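Local coordinates for NAD-dependent epimerase/dehydratase domain-containing protein (Ruegeria pomeroyi DSS-3, PDB 3IUS) that is of unknown function but probably binds a nicotinamide adenine dinucleotide cofactor through a Rossmann-type fold, at residues A[108-112]-A[113-117]; A[124-127]-A[128-131]; A[212-215]-A[216-219]. All coordinates share one frame; numbering follows the deposited sequence.

Contact 1: A[108-112]-A[113-117]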
loop_
_atom_site.group_PDB
_atom_site.type_symbol
_atom_site.label_atom_id
_atom_site.label_comp_id
_atom_site.label_asym_id
_atom_site.label_seq_id
_atom_site.Cartn_x
_atom_site.Cartn_y
_atom_site.Cartn_z
ATOM N N GLY A 108 -7.524 -7.609 -11.374
ATOM C CA GLY A 108 -8.653 -7.325 -12.235
ATOM C C GLY A 108 -9.953 -7.857 -11.666
ATOM O O GLY A 108 -10.084 -8.041 -10.453
ATOM N N ASP A 109 -10.910 -8.119 -12.550
ATOM C CA ASP A 109 -12.267 -8.479 -12.147
ATOM C C ASP A 109 -12.483 -9.989 -12.033
ATOM O O ASP A 109 -12.167 -10.751 -12.952
ATOM C CB ASP A 109 -13.281 -7.870 -13.114
ATOM C CG ASP A 109 -14.713 -8.093 -12.676
ATOM O OD1 ASP A 109 -14.955 -8.258 -11.457
ATOM O OD2 ASP A 109 -15.596 -8.103 -13.562
ATOM N N HIS A 110 -13.027 -10.409 -10.896
ATOM C CA HIS A 110 -13.267 -11.822 -10.622
ATOM C C HIS A 110 -14.678 -12.048 -10.103
ATOM O O HIS A 110 -14.997 -13.100 -9.550
ATOM C CB HIS A 110 -12.231 -12.346 -9.625
ATOM C CG HIS A 110 -10.855 -12.467 -10.198
ATOM N ND1 HIS A 110 -10.292 -13.682 -10.521
ATOM C CD2 HIS A 110 -9.931 -11.527 -10.514
ATOM C CE1 HIS A 110 -9.081 -13.487 -11.012
ATOM N NE2 HIS A 110 -8.836 -12.189 -11.015
ATOM N N ASP A 111 -15.531 -11.049 -10.287
ATOM C CA ASP A 111 -16.916 -11.161 -9.863
ATOM C C ASP A 111 -17.037 -11.620 -8.406
ATOM O O ASP A 111 -17.945 -12.374 -8.053
ATOM C CB ASP A 111 -17.667 -12.125 -10.789
ATOM C CG ASP A 111 -19.174 -11.983 -10.682
ATOM O OD1 ASP A 111 -19.652 -10.866 -10.395
ATOM O OD2 ASP A 111 -19.884 -12.992 -10.891
ATOM N N GLY A 112 -16.119 -11.162 -7.559
ATOM C CA GLY A 112 -16.210 -11.438 -6.136
ATOM C C GLY A 112 -15.538 -12.718 -5.680
ATOM O O GLY A 112 -15.466 -12.982 -4.481
ATOM N N ALA A 113 -15.052 -13.510 -6.628
ATOM C CA ALA A 113 -14.339 -14.740 -6.304
ATOM C C ALA A 113 -13.023 -14.426 -5.606
ATOM O O ALA A 113 -12.539 -13.290 -5.652
ATOM C CB ALA A 113 -14.083 -15.562 -7.564
ATOM N N TRP A 114 -12.438 -15.446 -4.980
ATOM C CA TRP A 114 -11.203 -15.293 -4.225
ATOM C C TRP A 114 -9.987 -15.479 -5.116
ATOM O O TRP A 114 -9.963 -16.362 -5.976
ATOM C CB TRP A 114 -11.156 -16.290 -3.059
ATOM C CG TRP A 114 -12.083 -15.943 -1.932
ATOM C CD1 TRP A 114 -13.378 -16.341 -1.782
ATOM C CD2 TRP A 114 -11.777 -15.130 -0.796
ATOM N NE1 TRP A 114 -13.902 -15.815 -0.623
ATOM C CE2 TRP A 114 -12.940 -15.066 -0.000
ATOM C CE3 TRP A 114 -10.634 -14.438 -0.377
ATOM C CZ2 TRP A 114 -12.983 -14.358 1.191
ATOM C CZ3 TRP A 114 -10.680 -13.736 0.805
ATOM C CH2 TRP A 114 -11.849 -13.694 1.574
ATOM N N VAL A 115 -8.987 -14.633 -4.903
ATOM C CA VAL A 115 -7.742 -14.682 -5.648
ATOM C C VAL A 115 -6.586 -14.780 -4.667
ATOM O O VAL A 115 -6.699 -14.374 -3.513
ATOM C CB VAL A 115 -7.571 -13.421 -6.535
ATOM C CG1 VAL A 115 -8.761 -13.278 -7.481
ATOM C CG2 VAL A 115 -7.429 -12.158 -5.678
ATOM N N ASP A 116 -5.478 -15.364 -5.106
ATOM C CA ASP A 116 -4.283 -15.379 -4.284
ATOM C C ASP A 116 -3.086 -14.965 -5.126
ATOM O O ASP A 116 -3.243 -14.519 -6.263
ATOM C CB ASP A 116 -4.071 -16.736 -3.588
ATOM C CG ASP A 116 -3.898 -17.896 -4.565
ATOM O OD1 ASP A 116 -3.347 -17.692 -5.663
ATOM O OD2 ASP A 116 -4.309 -19.026 -4.215
ATOM N N GLU A 117 -1.896 -15.111 -4.568
ATOM C CA GLU A 117 -0.693 -14.656 -5.240
ATOM C C GLU A 117 -0.376 -15.465 -6.504
ATOM O O GLU A 117 0.487 -15.069 -7.280
ATOM C CB GLU A 117 0.500 -14.659 -4.278
ATOM C CG GLU A 117 0.392 -13.660 -3.121
ATOM C CD GLU A 117 -0.361 -14.202 -1.917
ATOM O OE1 GLU A 117 -1.103 -15.200 -2.057
ATOM O OE2 GLU A 117 -0.208 -13.622 -0.819
#
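The imidazole of His110 carries the methyl CG1 of Val115 over the middle of one face, and at the ring edge, in its plane, lies the carbonyl O of Gly108. The methyl stands 3.4 Å from the ring centroid and only 8° off its normal, a CH-pi contact in which CG1 reaches all five ring atoms about equally. This CH-pi contact bridges a type I' beta turn from His110 to Ala113, which brings the chain out of the loop after strand 97-103 and into the short strand 114-115. The ring swings in over Val115 because CG lies beside the backbone N and opposite the carbonyl carbon (chi1 -71°). Its far nitrogen, NE2, is hydrogen-bonded to the backbone O of Tyr107, which fixes the ring's rotation beneath the methyl. With an alanine here, Val115 CG1 would probably lose the flat surface it rests on, and the Tyr107 carbonyl its side-chain donor. Gly112 takes a positive phi at the third position of the turn, where a CB would collide with the carbonyl O of Asp111. Overlapping the start of the turn, Asp109 makes an Asx turn: its OD1 accepts from Asp111 N at 3.1 Å and also from Asn252 N. The beta turn itself is closed by Ala113 N, which donates to His110 O at 3.0 Å.

Contact 2: A[124-127]-A[128-131]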
loop_
_atom_site.group_PDB
_atom_site.type_symbol
_atom_site.label_atom_id
_atom_site.label_comp_id
_atom_site.label_asym_id
_atom_site.label_seq_id
_atom_site.Cartn_x
_atom_site.Cartn_y
_atom_site.Cartn_z
ATOM N N THR A 124 -8.057 -4.378 -15.564
ATOM C CA THR A 124 -8.991 -3.907 -16.575
ATOM C C THR A 124 -8.822 -2.429 -16.917
ATOM O O THR A 124 -9.504 -1.917 -17.799
ATOM C CB THR A 124 -10.459 -4.185 -16.180
ATOM O OG1 THR A 124 -10.784 -3.457 -14.993
ATOM C CG2 THR A 124 -10.675 -5.673 -15.940
ATOM N N ALA A 125 -7.915 -1.748 -16.225
ATOM C CA ALA A 125 -7.702 -0.326 -16.477
ATOM C C ALA A 125 -6.219 0.024 -16.543
ATOM O O ALA A 125 -5.366 -0.788 -16.189
ATOM C CB ALA A 125 -8.415 0.519 -15.424
ATOM N N ALA A 126 -5.920 1.237 -16.997
ATOM C CA ALA A 126 -4.540 1.658 -17.233
ATOM C C ALA A 126 -3.655 1.559 -15.992
ATOM O O ALA A 126 -2.534 1.051 -16.056
ATOM C CB ALA A 126 -4.507 3.070 -17.801
ATOM N N ARG A 127 -4.159 2.047 -14.863
ATOM C CA ARG A 127 -3.398 2.015 -13.617
ATOM C C ARG A 127 -2.961 0.596 -13.267
ATOM O O ARG A 127 -1.811 0.366 -12.898
ATOM C CB ARG A 127 -4.211 2.621 -12.472
ATOM C CG ARG A 127 -4.421 4.115 -12.601
ATOM C CD ARG A 127 -3.098 4.869 -12.521
ATOM N NE ARG A 127 -2.720 5.175 -11.142
ATOM C CZ ARG A 127 -1.469 5.342 -10.724
ATOM N NH1 ARG A 127 -1.229 5.615 -9.450
ATOM N NH2 ARG A 127 -0.456 5.221 -11.574
ATOM N N GLY A 128 -3.884 -0.353 -13.381
ATOM C CA GLY A 128 -3.575 -1.742 -13.115
ATOM C C GLY A 128 -2.552 -2.307 -14.081
ATOM O O GLY A 128 -1.690 -3.097 -13.686
ATOM N N ARG A 129 -2.655 -1.927 -15.353
ATOM C CA ARG A 129 -1.686 -2.387 -16.351
ATOM C C ARG A 129 -0.301 -1.807 -16.064
ATOM O O ARG A 129 0.716 -2.487 -16.238
ATOM C CB ARG A 129 -2.125 -2.042 -17.777
ATOM C CG ARG A 129 -3.330 -2.834 -18.270
ATOM C CD ARG A 129 -3.519 -2.682 -19.777
ATOM N NE ARG A 129 -3.490 -1.288 -20.207
ATOM C CZ ARG A 129 -4.560 -0.505 -20.259
ATOM N NH1 ARG A 129 -5.745 -0.981 -19.917
ATOM N NH2 ARG A 129 -4.444 0.754 -20.662
ATOM N N TRP A 130 -0.259 -0.554 -15.623
ATOM C CA TRP A 130 1.021 0.071 -15.296
ATOM C C TRP A 130 1.667 -0.610 -14.090
ATOM O O TRP A 130 2.893 -0.754 -14.032
ATOM C CB TRP A 130 0.866 1.571 -15.032
ATOM C CG TRP A 130 0.274 2.336 -16.175
ATOM C CD1 TRP A 130 0.181 1.932 -17.477
ATOM C CD2 TRP A 130 -0.295 3.649 -16.122
ATOM N NE1 TRP A 130 -0.417 2.909 -18.232
ATOM C CE2 TRP A 130 -0.721 3.972 -17.425
ATOM C CE3 TRP A 130 -0.489 4.581 -15.098
ATOM C CZ2 TRP A 130 -1.330 5.188 -17.733
ATOM C CZ3 TRP A 130 -1.096 5.789 -15.405
ATOM C CH2 TRP A 130 -1.507 6.081 -16.712
ATOM N N ARG A 131 0.841 -1.026 -13.130
ATOM C CA ARG A 131 1.335 -1.774 -11.976
ATOM C C ARG A 131 1.944 -3.093 -12.424
ATOM O O ARG A 131 3.028 -3.458 -11.981
ATOM C CB ARG A 131 0.219 -2.045 -10.967
ATOM C CG ARG A 131 -0.147 -0.856 -10.109
ATOM C CD ARG A 131 0.960 -0.516 -9.120
ATOM N NE ARG A 131 0.600 0.659 -8.334
ATOM C CZ ARG A 131 1.389 1.228 -7.430
ATOM N NH1 ARG A 131 2.593 0.730 -7.189
ATOM N NH2 ARG A 131 0.972 2.298 -6.767
#
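Ala126 O receives the shortest backbone bond of the contact, from Trp130 N at 2.8 Å, and the indole of the same tryptophan lies across it. This oxygen stands 3.1 Å above the indole plane, displaced toward the rim, with Trp130 CG the ring atom nearest to it. With CG beside the backbone N (chi1 -58°), the indole folds back over the first turn, and its CZ2 comes within 3.8 Å of the methyl CB of Ala126. All this lies at the N-terminal end of helix 126-140, with Ala125 at the N-cap; the i to i+4 ladder begins with Arg129 N to Ala125 O at 3.1 Å and runs on with Arg131 N to Arg127 O. Two arginines wrap this helix end differently. Arg127, bent at chi2 and chi3, brings NH2 into the plane of the indole at its edge, 3.6 Å from Trp130 CE3, the guanidinium and ring planes 68° apart; NH2 also makes a weak hydrogen bond to Pro73 O. Arg129 doubles back at chi3 and lays a face of its guanidinium over the helix start, with NH2 3.5 Å from Ala126 CA.

Contact 3: A[212-215]-A[216-219]; sequences PVPP and QDVI
Gln216 lays its amide against the ring of Pro214, with CD 3.5 Å from Pro214 CB and OE1 against Pro214 CB as well, while OE1 also comes 3.4 Å from Pro215 CG. The pair sits at the start of helix 215-226, where a proline-rich lead-in from strand 204-207 turns into the first helical turn. The amide gets there because Gln216 CG stands between the backbone N and the carbonyl carbon (chi1 65°) and the chain then bends at chi2, curling the group back toward the prolines. Asp217 approaches the same proline ring obliquely, its OD2 3.6 Å from both Pro214 CG and CD. The valines meet further round: Val213 CG1 touches Val218 CG2 at 3.8 Å, the two side chains crossing at about a right angle, and Tyr273 of helix 273-282 packs on both. Pro215, lacking an N-H to give, still offers its carbonyl, which accepts weak bonds from Val218 N and Ile219 N. The firmer bond of this turn is Asp217 N to Pro214 O, 2.8 Å long.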
loop_
_atom_site.group_PDB
_atom_site.type_symbol
_atom_site.label_atom_id
_atom_site.label_comp_id
_atom_site.label_asym_id
_atom_site.label_seq_id
_atom_site.Cartn_x
_atom_site.Cartn_y
_atom_site.Cartn_z
ATOM N N PRO A 212 -13.045 -8.705 3.303
ATOM C CA PRO A 212 -13.533 -7.914 2.175
ATOM C C PRO A 212 -14.852 -7.288 2.577
ATOM O O PRO A 212 -15.709 -7.986 3.119
ATOM C CB PRO A 212 -13.761 -8.965 1.099
ATOM C CG PRO A 212 -12.713 -10.000 1.385
ATOM C CD PRO A 212 -12.542 -10.028 2.880
ATOM N N VAL A 213 -15.005 -6.003 2.320
ATOM C CA VAL A 213 -16.149 -5.285 2.856
ATOM C C VAL A 213 -16.756 -4.338 1.832
ATOM O O VAL A 213 -16.045 -3.660 1.101
ATOM C CB VAL A 213 -15.757 -4.523 4.148
ATOM C CG1 VAL A 213 -14.649 -3.510 3.874
ATOM C CG2 VAL A 213 -16.968 -3.831 4.755
ATOM N N PRO A 214 -18.092 -4.302 1.764
ATOM C CA PRO A 214 -18.761 -3.294 0.938
ATOM C C PRO A 214 -18.396 -1.905 1.452
ATOM O O PRO A 214 -18.502 -1.667 2.655
ATOM C CB PRO A 214 -20.247 -3.576 1.184
ATOM C CG PRO A 214 -20.296 -5.018 1.608
ATOM C CD PRO A 214 -19.040 -5.228 2.402
ATOM N N PRO A 215 -17.949 -1.007 0.558
ATOM C CA PRO A 215 -17.479 0.325 0.948
ATOM C C PRO A 215 -18.542 1.071 1.752
ATOM O O PRO A 215 -18.212 1.832 2.655
ATOM C CB PRO A 215 -17.246 1.019 -0.405
ATOM C CG PRO A 215 -18.018 0.178 -1.404
ATOM C CD PRO A 215 -17.831 -1.205 -0.895
ATOM N N GLN A 216 -19.804 0.823 1.431
ATOM C CA GLN A 216 -20.905 1.513 2.114
ATOM C C GLN A 216 -21.016 1.106 3.585
ATOM O O GLN A 216 -21.590 1.834 4.397
ATOM C CB GLN A 216 -22.239 1.293 1.387
ATOM C CG GLN A 216 -22.752 -0.147 1.373
ATOM C CD GLN A 216 -22.255 -0.935 0.168
ATOM O OE1 GLN A 216 -21.190 -0.654 -0.364
ATOM N NE2 GLN A 216 -23.040 -1.914 -0.273
ATOM N N ASP A 217 -20.460 -0.056 3.924
ATOM C CA ASP A 217 -20.518 -0.556 5.294
ATOM C C ASP A 217 -19.484 0.147 6.167
ATOM O O ASP A 217 -19.683 0.319 7.365
ATOM C CB ASP A 217 -20.281 -2.068 5.333
ATOM C CG ASP A 217 -21.485 -2.868 4.862
ATOM O OD1 ASP A 217 -22.508 -2.265 4.472
ATOM O OD2 ASP A 217 -21.408 -4.111 4.899
ATOM N N VAL A 218 -18.361 0.526 5.571
ATOM C CA VAL A 218 -17.336 1.224 6.331
ATOM C C VAL A 218 -17.856 2.594 6.740
ATOM O O VAL A 218 -17.809 2.976 7.916
ATOM C CB VAL A 218 -16.044 1.357 5.536
ATOM C CG1 VAL A 218 -14.994 2.083 6.361
ATOM C CG2 VAL A 218 -15.546 -0.020 5.144
ATOM N N ILE A 219 -18.357 3.322 5.750
ATOM C CA ILE A 219 -18.989 4.617 5.963
ATOM C C ILE A 219 -20.091 4.516 7.013
ATOM O O ILE A 219 -20.168 5.335 7.936
ATOM C CB ILE A 219 -19.575 5.137 4.640
ATOM C CG1 ILE A 219 -18.450 5.520 3.675
ATOM C CG2 ILE A 219 -20.532 6.308 4.884
ATOM C CD1 ILE A 219 -18.927 5.897 2.287
#

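All three are surface contacts within a few residues of chain, each with one buried residue among those that touch. Contacts 2 and 3 both start a helix, 126-140 and 215-226, whereas contact 1 turns the chain into strand 114-115. Their chemistry differs accordingly: a methyl over an imidazole in contact 1; an indole over a backbone carbonyl in contact 2, with one arginine at its edge and another across the helix start; prolines against an amide and a carboxylate in contact 3. Contact 1 touches both of the others, through Asp109 N with Thr124 CG2 at 4.2 Å and through Trp114 CH2 with Pro212 CG at 3.8 Å. Contacts 2 and 3 do not meet; their nearest atoms are about 16 Å apart.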